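Local coordinates for endonuclease V isoform X2 (Ciona intestinalis, PDB 6OZI), which probably cleaves inosine-containing nucleic acid in a metal-ion-dependent reaction, as an endonuclease V of the RNase H clan, at residues S33-V38 with P110-L115; L60-M65 with K218-T223. The protein carries 1 engineered substitution. All blocks are in the same frame, centred on the assembly; numbering follows the deposited sequence. Where two conformers were deposited one is given.

In the fold
Contact 1 and contact 2 lie on the same side of the chain's centre, with centres about 10 Å apart, and their segments alternate along the sequence. They meet where strand 37-45 runs beside its antiparallel neighbour 52-61: Lys-36 O to Tyr-62 N is 2.8 Å and Val-38 N to Leu-60 O 2.9 Å, both probable hydrogen bonds. Packing reinforces the seam, with Val-38 CG2 3.5 Å from Tyr-62 CD2 and Val-35 CG1 3.5 Å from Tyr-62 CG. Contact 1 carries this pair on to strand 112-116, and its nearest atom is about 7 Å from the bound nucleic acid. Contact 2 comes closer, since residues 218-223 end against the backbone of chain D.

Contact 1: residues S33-V38 with P110-L115; sequences SKVKYV and PQVFLL
Gln-111, next to strand 112-116, reaches across to the start of strand 37-45, where its OE1 accepts two successive backbone N-H groups. The bond from Tyr-37 N is 3.0 Å long, nearly straight at 171°, and lies in the plane of the amide carbonyl. That from Lys-36 N to OE1 is shorter, 2.8 Å, but more bent, and its donor stands above that plane. Two bonds from distinct directions therefore grip one oxygen and should restrain rotation of the amide. The bend at chi2 (74°) turns the amide back toward the 33-38 backbone, leaving CD 3.3 Å from Lys-34 O. A third bond returns the other way, from Gln-111 N to Tyr-37 O at 3.2 Å, with the donor tilted from the carbonyl plane, so residues 111 and 37 are tied through both backbone and side chain.

Apolar contacts flank this polar junction. Pro-110 places CB 3.9 Å from Tyr-37 CB. Val-38 runs alongside Val-112 in the same direction, its CG2 branch meeting CG1 of Val-112, while the CG1 branch of Val-38 passes obliquely to CG of Leu-114 at 3.8 Å. The Val-38 CA-H also approaches Val-112 O (CA to O 3.4 Å).

Further out, Arg-139 donates to Gln-111 O, and NE2 of Gln-111 bonds a triethylene glycol probably left from crystallisation. Val-112 and Leu-114 touch Ile-141 of strand 140-144, and Pro-228 of helix 227-243 covers Val-38 and Leu-114. Within 33-38, the bent chain of Lys-36 lets NZ donate a hydrogen bond to Ser-33 O. With strand 37-45 parallel to 112-116 and antiparallel to 52-61 on its other side, the strand order 3-2-1-4-5 is that of the RNase H-like sheet, and this contact joins its first and fourth strands at their beginnings.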
ATOM      1  N   SER A  33      11.939  31.662  12.218  1.00 31.74           N
ATOM      2  CA  SER A  33      10.928  32.693  12.013  0.81 32.91           C
ATOM      3  C   SER A  33      10.809  33.106  10.553  1.00 32.30           C
ATOM      4  O   SER A  33       9.772  33.649  10.157  1.00 33.54           O
ATOM      5  CB  SER A  33      11.248  33.916  12.880  0.81 34.88           C
ATOM      6  OG  SER A  33      12.582  34.346  12.680  0.81 34.76           O
ATOM      7  N   LYS A  34      11.837  32.857   9.748  1.00 33.21           N
ATOM      8  CA  LYS A  34      11.812  33.218   8.337  1.00 34.17           C
ATOM      9  C   LYS A  34      11.130  32.176   7.456  1.00 31.41           C
ATOM     10  O   LYS A  34      10.904  32.441   6.272  1.00 30.93           O
ATOM     11  CB  LYS A  34      13.239  33.458   7.838  1.00 35.81           C
ATOM     12  CG  LYS A  34      13.846  34.773   8.326  1.00 39.07           C
ATOM     13  CD  LYS A  34      15.178  35.026   7.662  1.00 40.70           C
ATOM     14  CE  LYS A  34      15.656  36.443   7.903  1.00 46.04           C
ATOM     15  NZ  LYS A  34      16.823  36.761   7.031  1.00 48.43           N
ATOM     16  N   VAL A  35      10.801  31.004   7.989  1.00 30.08           N
ATOM     17  CA  VAL A  35      10.194  29.951   7.180  1.00 29.43           C
ATOM     18  C   VAL A  35       8.720  30.270   6.965  1.00 30.16           C
ATOM     19  O   VAL A  35       7.918  30.217   7.903  1.00 32.20           O
ATOM     20  CB  VAL A  35      10.369  28.574   7.823  1.00 28.73           C
ATOM     21  CG1 VAL A  35       9.774  27.509   6.915  1.00 27.37           C
ATOM     22  CG2 VAL A  35      11.844  28.304   8.077  1.00 28.25           C
ATOM     23  N   LYS A  36       8.363  30.617   5.729  1.00 28.22           N
ATOM     24  CA  LYS A  36       6.974  30.774   5.319  1.00 28.66           C
ATOM     25  C   LYS A  36       6.490  29.636   4.438  1.00 28.71           C
ATOM     26  O   LYS A  36       5.290  29.349   4.417  1.00 29.56           O
ATOM     27  CB  LYS A  36       6.780  32.099   4.567  1.00 29.80           C
ATOM     28  CG  LYS A  36       7.453  33.295   5.227  1.00 32.05           C
ATOM     29  CD  LYS A  36       6.937  33.549   6.634  1.00 33.95           C
ATOM     30  CE  LYS A  36       7.710  34.668   7.305  1.00 36.92           C
ATOM     31  NZ  LYS A  36       7.458  34.700   8.770  1.00 39.16           N
ATOM     32  N   TYR A  37       7.394  28.994   3.698  1.00 26.52           N
ATOM     33  CA  TYR A  37       7.072  27.834   2.885  1.00 27.23           C
ATOM     34  C   TYR A  37       8.193  26.815   3.007  1.00 27.32           C
ATOM     35  O   TYR A  37       9.364  27.176   3.153  1.00 26.96           O
ATOM     36  CB  TYR A  37       6.890  28.197   1.408  1.00 27.27           C
ATOM     37  CG  TYR A  37       5.798  29.203   1.143  1.00 29.11           C
ATOM     38  CD1 TYR A  37       4.460  28.822   1.111  1.00 29.03           C
ATOM     39  CD2 TYR A  37       6.105  30.543   0.928  1.00 30.28           C
ATOM     40  CE1 TYR A  37       3.459  29.753   0.866  1.00 29.81           C
ATOM     41  CE2 TYR A  37       5.110  31.477   0.684  1.00 31.31           C
ATOM     42  CZ  TYR A  37       3.798  31.076   0.652  1.00 30.91           C
ATOM     43  OH  TYR A  37       2.819  32.000   0.404  1.00 33.93           O
ATOM     44  N   VAL A  38       7.820  25.536   2.947  1.00 26.44           N
ATOM     45  CA  VAL A  38       8.761  24.423   2.924  0.67 24.49           C
ATOM     46  C   VAL A  38       8.525  23.625   1.650  1.00 24.71           C
ATOM     47  O   VAL A  38       7.377  23.352   1.282  1.00 25.58           O
ATOM     48  CB  VAL A  38       8.619  23.504   4.155  0.67 24.39           C
ATOM     49  CG1 VAL A  38       9.628  22.366   4.080  0.67 22.85           C
ATOM     50  CG2 VAL A  38       8.788  24.292   5.443  0.67 24.16           C
ATOM     51  N   PRO A 110      10.344  28.141  -1.510  1.00 28.92           N
ATOM     52  CA  PRO A 110      10.436  27.955  -0.061  1.00 27.79           C
ATOM     53  C   PRO A 110      11.810  28.341   0.456  1.00 29.06           C
ATOM     54  O   PRO A 110      12.803  28.339  -0.273  1.00 30.14           O
ATOM     55  CB  PRO A 110      10.179  26.455   0.116  1.00 26.12           C
ATOM     56  CG  PRO A 110      10.668  25.855  -1.154  1.00 26.35           C
ATOM     57  CD  PRO A 110      10.401  26.863  -2.241  1.00 27.32           C
ATOM     58  N   GLN A 111      11.851  28.674   1.748  1.00 27.99           N
ATOM     59  CA  GLN A 111      13.123  28.994   2.378  1.00 27.41           C
ATOM     60  C   GLN A 111      13.965  27.754   2.629  1.00 25.90           C
ATOM     61  O   GLN A 111      15.168  27.885   2.866  1.00 26.67           O
ATOM     62  CB  GLN A 111      12.907  29.729   3.706  1.00 29.26           C
ATOM     63  CG  GLN A 111      12.362  31.146   3.586  1.00 30.10           C
ATOM     64  CD  GLN A 111      10.886  31.173   3.225  1.00 30.43           C
ATOM     65  OE1 GLN A 111      10.123  30.275   3.589  1.00 28.01           O
ATOM     66  NE2 GLN A 111      10.480  32.207   2.503  1.00 31.96           N
ATOM     67  N   VAL A 112      13.369  26.564   2.571  1.00 25.19           N
ATOM     68  CA  VAL A 112      14.080  25.318   2.853  1.00 23.93           C
ATOM     69  C   VAL A 112      13.329  24.165   2.195  1.00 24.59           C
ATOM     70  O   VAL A 112      12.097  24.165   2.131  1.00 25.15           O
ATOM     71  CB  VAL A 112      14.231  25.102   4.379  1.00 23.16           C
ATOM     72  CG1 VAL A 112      12.866  25.052   5.054  1.00 20.85           C
ATOM     73  CG2 VAL A 112      15.005  23.827   4.661  1.00 23.01           C
ATOM     74  N   PHE A 113      14.087  23.186   1.692  1.00 22.47           N
ATOM     75  CA  PHE A 113      13.553  21.928   1.188  1.00 21.31           C
ATOM     76  C   PHE A 113      13.858  20.772   2.137  1.00 21.18           C
ATOM     77  O   PHE A 113      14.976  20.651   2.650  1.00 21.56           O
ATOM     78  CB  PHE A 113      14.141  21.591  -0.184  1.00 21.87           C
ATOM     79  CG  PHE A 113      13.527  22.350  -1.315  1.00 24.26           C
ATOM     80  CD1 PHE A 113      13.995  23.603  -1.656  1.00 24.60           C
ATOM     81  CD2 PHE A 113      12.502  21.796  -2.065  1.00 25.75           C
ATOM     82  CE1 PHE A 113      13.447  24.306  -2.715  1.00 26.47           C
ATOM     83  CE2 PHE A 113      11.942  22.497  -3.132  1.00 26.26           C
ATOM     84  CZ  PHE A 113      12.418  23.756  -3.453  1.00 26.08           C
ATOM     85  N   LEU A 114      12.877  19.898   2.329  1.00 20.66           N
ATOM     86  CA  LEU A 114      13.117  18.583   2.911  1.00 20.67           C
ATOM     87  C   LEU A 114      13.369  17.588   1.786  1.00 22.05           C
ATOM     88  O   LEU A 114      12.569  17.485   0.851  1.00 23.66           O
ATOM     89  CB  LEU A 114      11.932  18.107   3.756  1.00 19.88           C
ATOM     90  CG  LEU A 114      11.418  19.060   4.836  1.00 20.40           C
ATOM     91  CD1 LEU A 114      10.317  18.393   5.658  1.00 21.45           C
ATOM     92  CD2 LEU A 114      12.554  19.537   5.733  1.00 19.90           C
ATOM     93  N   LEU A 115      14.491  16.884   1.860  1.00 21.75           N
ATOM     94  CA  LEU A 115      14.877  15.915   0.848  1.00 23.28           C
ATOM     95  C   LEU A 115      15.011  14.536   1.483  1.00 24.54           C
ATOM     96  O   LEU A 115      15.479  14.410   2.621  1.00 24.05           O
ATOM     97  CB  LEU A 115      16.189  16.332   0.176  1.00 23.36           C
ATOM     98  CG  LEU A 115      16.095  17.647  -0.604  1.00 22.41           C
ATOM     99  CD1 LEU A 115      17.453  18.063  -1.142  1.00 21.66           C
ATOM    100  CD2 LEU A 115      15.072  17.519  -1.738  1.00 21.54           C
TER

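Contact 2: residues L60-M65 with K218-T223. With nucleotides of chain D.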
ATOM      1  N   LEU A  60       4.601  23.603   0.481  1.00 27.20           N
ATOM      2  CA  LEU A  60       3.587  23.690   1.522  1.00 26.75           C
ATOM      3  C   LEU A  60       3.842  24.929   2.365  1.00 28.37           C
ATOM      4  O   LEU A  60       4.992  25.304   2.608  1.00 29.69           O
ATOM      5  CB  LEU A  60       3.598  22.455   2.435  1.00 23.67           C
ATOM      6  CG  LEU A  60       3.004  21.143   1.917  1.00 21.66           C
ATOM      7  CD1 LEU A  60       3.824  20.554   0.778  1.00 18.93           C
ATOM      8  CD2 LEU A  60       2.878  20.142   3.053  1.00 21.40           C
ATOM      9  N   SER A  61       2.765  25.562   2.819  1.00 26.31           N
ATOM     10  CA  SER A  61       2.920  26.706   3.702  1.00 27.62           C
ATOM     11  C   SER A  61       3.451  26.257   5.057  1.00 27.97           C
ATOM     12  O   SER A  61       3.277  25.109   5.468  1.00 24.89           O
ATOM     13  CB  SER A  61       1.594  27.447   3.875  1.00 28.70           C
ATOM     14  OG  SER A  61       0.591  26.584   4.378  1.00 29.00           O
ATOM     15  N   TYR A  62       4.118  27.179   5.741  1.00 28.18           N
ATOM     16  CA  TYR A  62       4.639  26.924   7.077  1.00 29.36           C
ATOM     17  C   TYR A  62       4.122  28.006   8.011  1.00 31.10           C
ATOM     18  O   TYR A  62       4.239  29.191   7.699  1.00 32.41           O
ATOM     19  CB  TYR A  62       6.170  26.906   7.084  1.00 28.97           C
ATOM     20  CG  TYR A  62       6.760  26.374   8.374  1.00 29.10           C
ATOM     21  CD1 TYR A  62       6.850  27.172   9.508  1.00 30.65           C
ATOM     22  CD2 TYR A  62       7.228  25.070   8.453  1.00 28.59           C
ATOM     23  CE1 TYR A  62       7.376  26.675  10.698  1.00 31.76           C
ATOM     24  CE2 TYR A  62       7.757  24.564   9.627  1.00 29.99           C
ATOM     25  CZ  TYR A  62       7.833  25.373  10.746  1.00 31.69           C
ATOM     26  OH  TYR A  62       8.366  24.869  11.908  1.00 31.72           O
ATOM     27  N   PRO A  63       3.590  27.615   9.181  1.00 30.80           N
ATOM     28  CA  PRO A  63       3.521  26.243   9.702  1.00 30.56           C
ATOM     29  C   PRO A  63       2.230  25.475   9.409  1.00 30.77           C
ATOM     30  O   PRO A  63       2.049  24.392   9.963  1.00 30.41           O
ATOM     31  CB  PRO A  63       3.653  26.459  11.208  1.00 31.44           C
ATOM     32  CG  PRO A  63       2.940  27.766  11.427  1.00 32.46           C
ATOM     33  CD  PRO A  63       3.159  28.602  10.186  1.00 31.66           C
ATOM     34  N   GLU A  64       1.354  26.014   8.560  1.00 29.07           N
ATOM     35  CA  GLU A  64       0.045  25.397   8.361  1.00 30.59           C
ATOM     36  C   GLU A  64       0.117  24.058   7.626  1.00 30.24           C
ATOM     37  O   GLU A  64      -0.824  23.266   7.734  1.00 32.44           O
ATOM     38  CB  GLU A  64      -0.875  26.349   7.598  1.00 33.13           C
ATOM     39  CG  GLU A  64      -1.291  27.584   8.378  1.00 37.90           C
ATOM     40  CD  GLU A  64      -0.236  28.683   8.359  1.00 40.53           C
ATOM     41  OE1 GLU A  64       0.808  28.509   7.691  1.00 39.40           O
ATOM     42  OE2 GLU A  64      -0.454  29.726   9.015  1.00 43.77           O
ATOM     43  N   MET A  65       1.205  23.790   6.897  1.00 28.84           N
ATOM     44  CA  MET A  65       1.393  22.530   6.162  1.00 29.49           C
ATOM     45  C   MET A  65       0.316  22.321   5.103  1.00 30.19           C
ATOM     46  O   MET A  65      -0.130  21.201   4.864  1.00 31.90           O
ATOM     47  CB  MET A  65       1.462  21.317   7.095  1.00 29.42           C
ATOM     48  CG  MET A  65       2.764  21.181   7.856  1.00 28.60           C
ATOM     49  SD  MET A  65       4.193  21.094   6.756  1.00 29.46           S
ATOM     50  CE  MET A  65       4.881  22.719   7.059  1.00 29.81           C
ATOM     51  N   LYS A 218      10.200  18.907  12.958  1.00 24.28           N
ATOM     52  CA  LYS A 218       9.130  18.818  13.953  1.00 23.94           C
ATOM     53  C   LYS A 218       7.922  19.643  13.539  1.00 24.54           C
ATOM     54  O   LYS A 218       6.777  19.177  13.627  1.00 26.20           O
ATOM     55  CB  LYS A 218       9.631  19.275  15.324  1.00 25.02           C
ATOM     56  CG  LYS A 218       8.597  19.166  16.448  1.00 28.48           C
ATOM     57  CD  LYS A 218       9.290  19.121  17.813  1.00 32.61           C
ATOM     58  CE  LYS A 218       8.332  18.809  18.964  1.00 38.77           C
ATOM     59  NZ  LYS A 218       9.091  18.456  20.220  1.00 41.98           N
ATOM     60  N   GLY A 219       8.160  20.882  13.093  1.00 23.91           N
ATOM     61  CA  GLY A 219       7.070  21.723  12.626  1.00 25.95           C
ATOM     62  C   GLY A 219       6.343  21.165  11.415  1.00 25.86           C
ATOM     63  O   GLY A 219       5.175  21.489  11.186  1.00 26.32           O
ATOM     64  N   CYS A 220       7.017  20.330  10.623  1.00 23.74           N
ATOM     65  CA  CYS A 220       6.409  19.716   9.450  1.00 25.25           C
ATOM     66  C   CYS A 220       5.742  18.380   9.754  1.00 25.41           C
ATOM     67  O   CYS A 220       5.245  17.739   8.827  1.00 25.41           O
ATOM     68  CB  CYS A 220       7.455  19.504   8.349  1.00 23.21           C
ATOM     69  SG  CYS A 220       8.117  21.019   7.623  1.00 25.26           S
ATOM     70  N   THR A 221       5.711  17.948  11.014  1.00 25.02           N
ATOM     71  CA  THR A 221       5.283  16.598  11.360  1.00 25.48           C
ATOM     72  C   THR A 221       3.814  16.586  11.774  1.00 28.38           C
ATOM     73  O   THR A 221       3.431  17.234  12.756  1.00 28.35           O
ATOM     74  CB  THR A 221       6.149  16.020  12.480  1.00 24.68           C
ATOM     75  OG1 THR A 221       7.481  15.799  11.997  1.00 22.95           O
ATOM     76  CG2 THR A 221       5.568  14.701  12.972  1.00 23.84           C
ATOM     77  N   LYS A 222       3.000  15.854  11.017  1.00 26.27           N
ATOM     78  CA  LYS A 222       1.693  15.395  11.469  1.00 27.75           C
ATOM     79  C   LYS A 222       1.714  13.909  11.789  1.00 28.19           C
ATOM     80  O   LYS A 222       1.310  13.499  12.883  1.00 28.43           O
ATOM     81  CB  LYS A 222       0.613  15.688  10.414  1.00 29.27           C
ATOM     82  CG  LYS A 222       0.309  17.163  10.217  1.00 31.52           C
ATOM     83  CD  LYS A 222      -0.832  17.374   9.232  1.00 35.74           C
ATOM     84  CE  LYS A 222      -1.101  18.859   9.014  1.00 39.27           C
ATOM     85  NZ  LYS A 222      -2.079  19.117   7.913  1.00 42.86           N
ATOM     86  N   THR A 223       2.202  13.093  10.858  1.00 28.59           N
ATOM     87  CA  THR A 223       2.493  11.685  11.063  1.00 27.08           C
ATOM     88  C   THR A 223       4.007  11.489  10.933  1.00 24.31           C
ATOM     89  O   THR A 223       4.766  12.459  10.858  1.00 23.63           O
ATOM     90  CB  THR A 223       1.693  10.837  10.067  1.00 27.37           C
ATOM     91  OG1 THR A 223       2.053  11.195   8.728  1.00 25.42           O
ATOM     92  CG2 THR A 223       0.196  11.075  10.258  1.00 28.48           C
TER
ATOM     93  P    DC D  11      -2.044  10.064   6.559  1.00 43.19           P
ATOM     94  OP1  DC D  11      -2.824  11.231   7.030  1.00 46.35           O
ATOM     95  OP2  DC D  11      -1.005  10.205   5.514  1.00 40.63           O
ATOM     96  O5'  DC D  11      -1.341   9.460   7.838  1.00 42.13           O
ATOM     97  C5'  DC D  11      -0.648   8.251   7.733  1.00 39.32           C
ATOM     98  C4'  DC D  11      -0.990   7.354   8.894  1.00 35.88           C
ATOM     99  O4'  DC D  11      -1.968   6.389   8.477  1.00 35.51           O
ATOM    100  C3'  DC D  11       0.176   6.555   9.412  1.00 32.95           C
ATOM    101  O3'  DC D  11       0.808   7.299  10.414  1.00 30.13           O
ATOM    102  C2'  DC D  11      -0.481   5.300   9.980  1.00 33.82           C
ATOM    103  C1'  DC D  11      -1.745   5.165   9.140  1.00 34.97           C
ATOM    104  N1   DC D  11      -1.707   4.078   8.114  1.00 35.11           N
ATOM    105  C2   DC D  11      -1.916   2.760   8.508  1.00 34.64           C
ATOM    106  O2   DC D  11      -2.091   2.520   9.705  1.00 35.62           O
ATOM    107  N3   DC D  11      -1.913   1.785   7.568  1.00 33.97           N
ATOM    108  C4   DC D  11      -1.727   2.090   6.288  1.00 34.23           C
ATOM    109  N4   DC D  11      -1.733   1.093   5.396  1.00 33.34           N
ATOM    110  C5   DC D  11      -1.515   3.436   5.864  1.00 35.71           C
ATOM    111  C6   DC D  11      -1.520   4.389   6.801  1.00 35.71           C
ATOM    112  P    DA D  12       2.373   7.103  10.695  1.00 28.78           P
ATOM    113  OP1  DA D  12       2.714   8.067  11.766  1.00 29.18           O
ATOM    114  OP2  DA D  12       3.092   7.129   9.398  1.00 29.72           O
ATOM    115  O5'  DA D  12       2.472   5.617  11.272  1.00 31.62           O
ATOM    116  C5'  DA D  12       2.093   5.355  12.615  1.00 32.25           C
ATOM    117  C4'  DA D  12       2.151   3.872  12.899  1.00 33.62           C
ATOM    118  O4'  DA D  12       1.148   3.208  12.107  1.00 35.04           O
ATOM    119  C3'  DA D  12       3.466   3.202  12.536  1.00 34.48           C
ATOM    120  O3'  DA D  12       4.333   3.202  13.663  1.00 34.75           O
ATOM    121  C2'  DA D  12       3.031   1.784  12.175  1.00 35.74           C
ATOM    122  C1'  DA D  12       1.657   2.008  11.566  1.00 36.16           C
ATOM    123  N9   DA D  12       1.686   2.122  10.112  1.00 38.57           N
ATOM    124  C8   DA D  12       1.960   3.234   9.369  1.00 40.05           C
ATOM    125  N7   DA D  12       1.913   3.030   8.072  1.00 39.39           N
ATOM    126  C5   DA D  12       1.595   1.691   7.963  1.00 38.10           C
ATOM    127  C6   DA D  12       1.403   0.851   6.854  1.00 38.30           C
ATOM    128  N6   DA D  12       1.498   1.263   5.589  1.00 38.86           N
ATOM    129  N1   DA D  12       1.097  -0.433   7.100  1.00 38.33           N
ATOM    130  C2   DA D  12       0.996  -0.841   8.373  1.00 37.48           C
ATOM    131  N3   DA D  12       1.158  -0.153   9.491  1.00 37.15           N
ATOM    132  C4   DA D  12       1.456   1.119   9.215  1.00 37.67           C
TER
HETATM  133  O   HOH W   1       3.792  23.286  12.162  1.00 38.34           O
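Cys-220 meets Tyr-62 at the rim of the ring: SG lies 5.3 Å from the ring centroid and 88° off the normal, a sulfur-aromatic contact made almost exactly in the ring plane. Its nearest ring atom is CE2. CG of Tyr-62 lies opposite the backbone N (chi1 -168°), which carries the ring toward the end of helix 210-219, and OH comes to 3.5 Å from Gly-219 CA. A CB on Gly-219 would run into that hydroxyl, so the close approach depends on the missing side chain. With an alanine in place of Tyr-62, the Cys-220 sulfur would probably lose its aromatic neighbour and a gap would open beside Gly-219.

Met-65 supplies the second apolar partner. Its chain, bent at chi2 and chi3, folds the thioether over Cys-220, with CE 3.7 Å from SG and SD 3.8 Å from Cys-220 CA. The methionine sits in the turn joining antiparallel strands 52-61 and 67-76 of the RNase H-like sheet; the turn has a cis peptide before Pro-63 and is closed by Met-65 N bonding Ser-61 O at 2.8 Å. The contact thus sets this hairpin against the end of helix 210-219.

No direct hydrogen bond crosses between the segments. A water donates to Pro-63 O at 3.0 Å and lies near Gly-219 O, though at a distance too short to be relied on. Lys-222 runs extended alongside, CE 4.0 Å from Met-65 CB, while Glu-227 touches both side chains. Next along the chain, Thr-223 packs its CG2 3.3 Å from O5' of DC11 of chain D, and its OG1 is hydrogen-bonded with Lys-230 NZ.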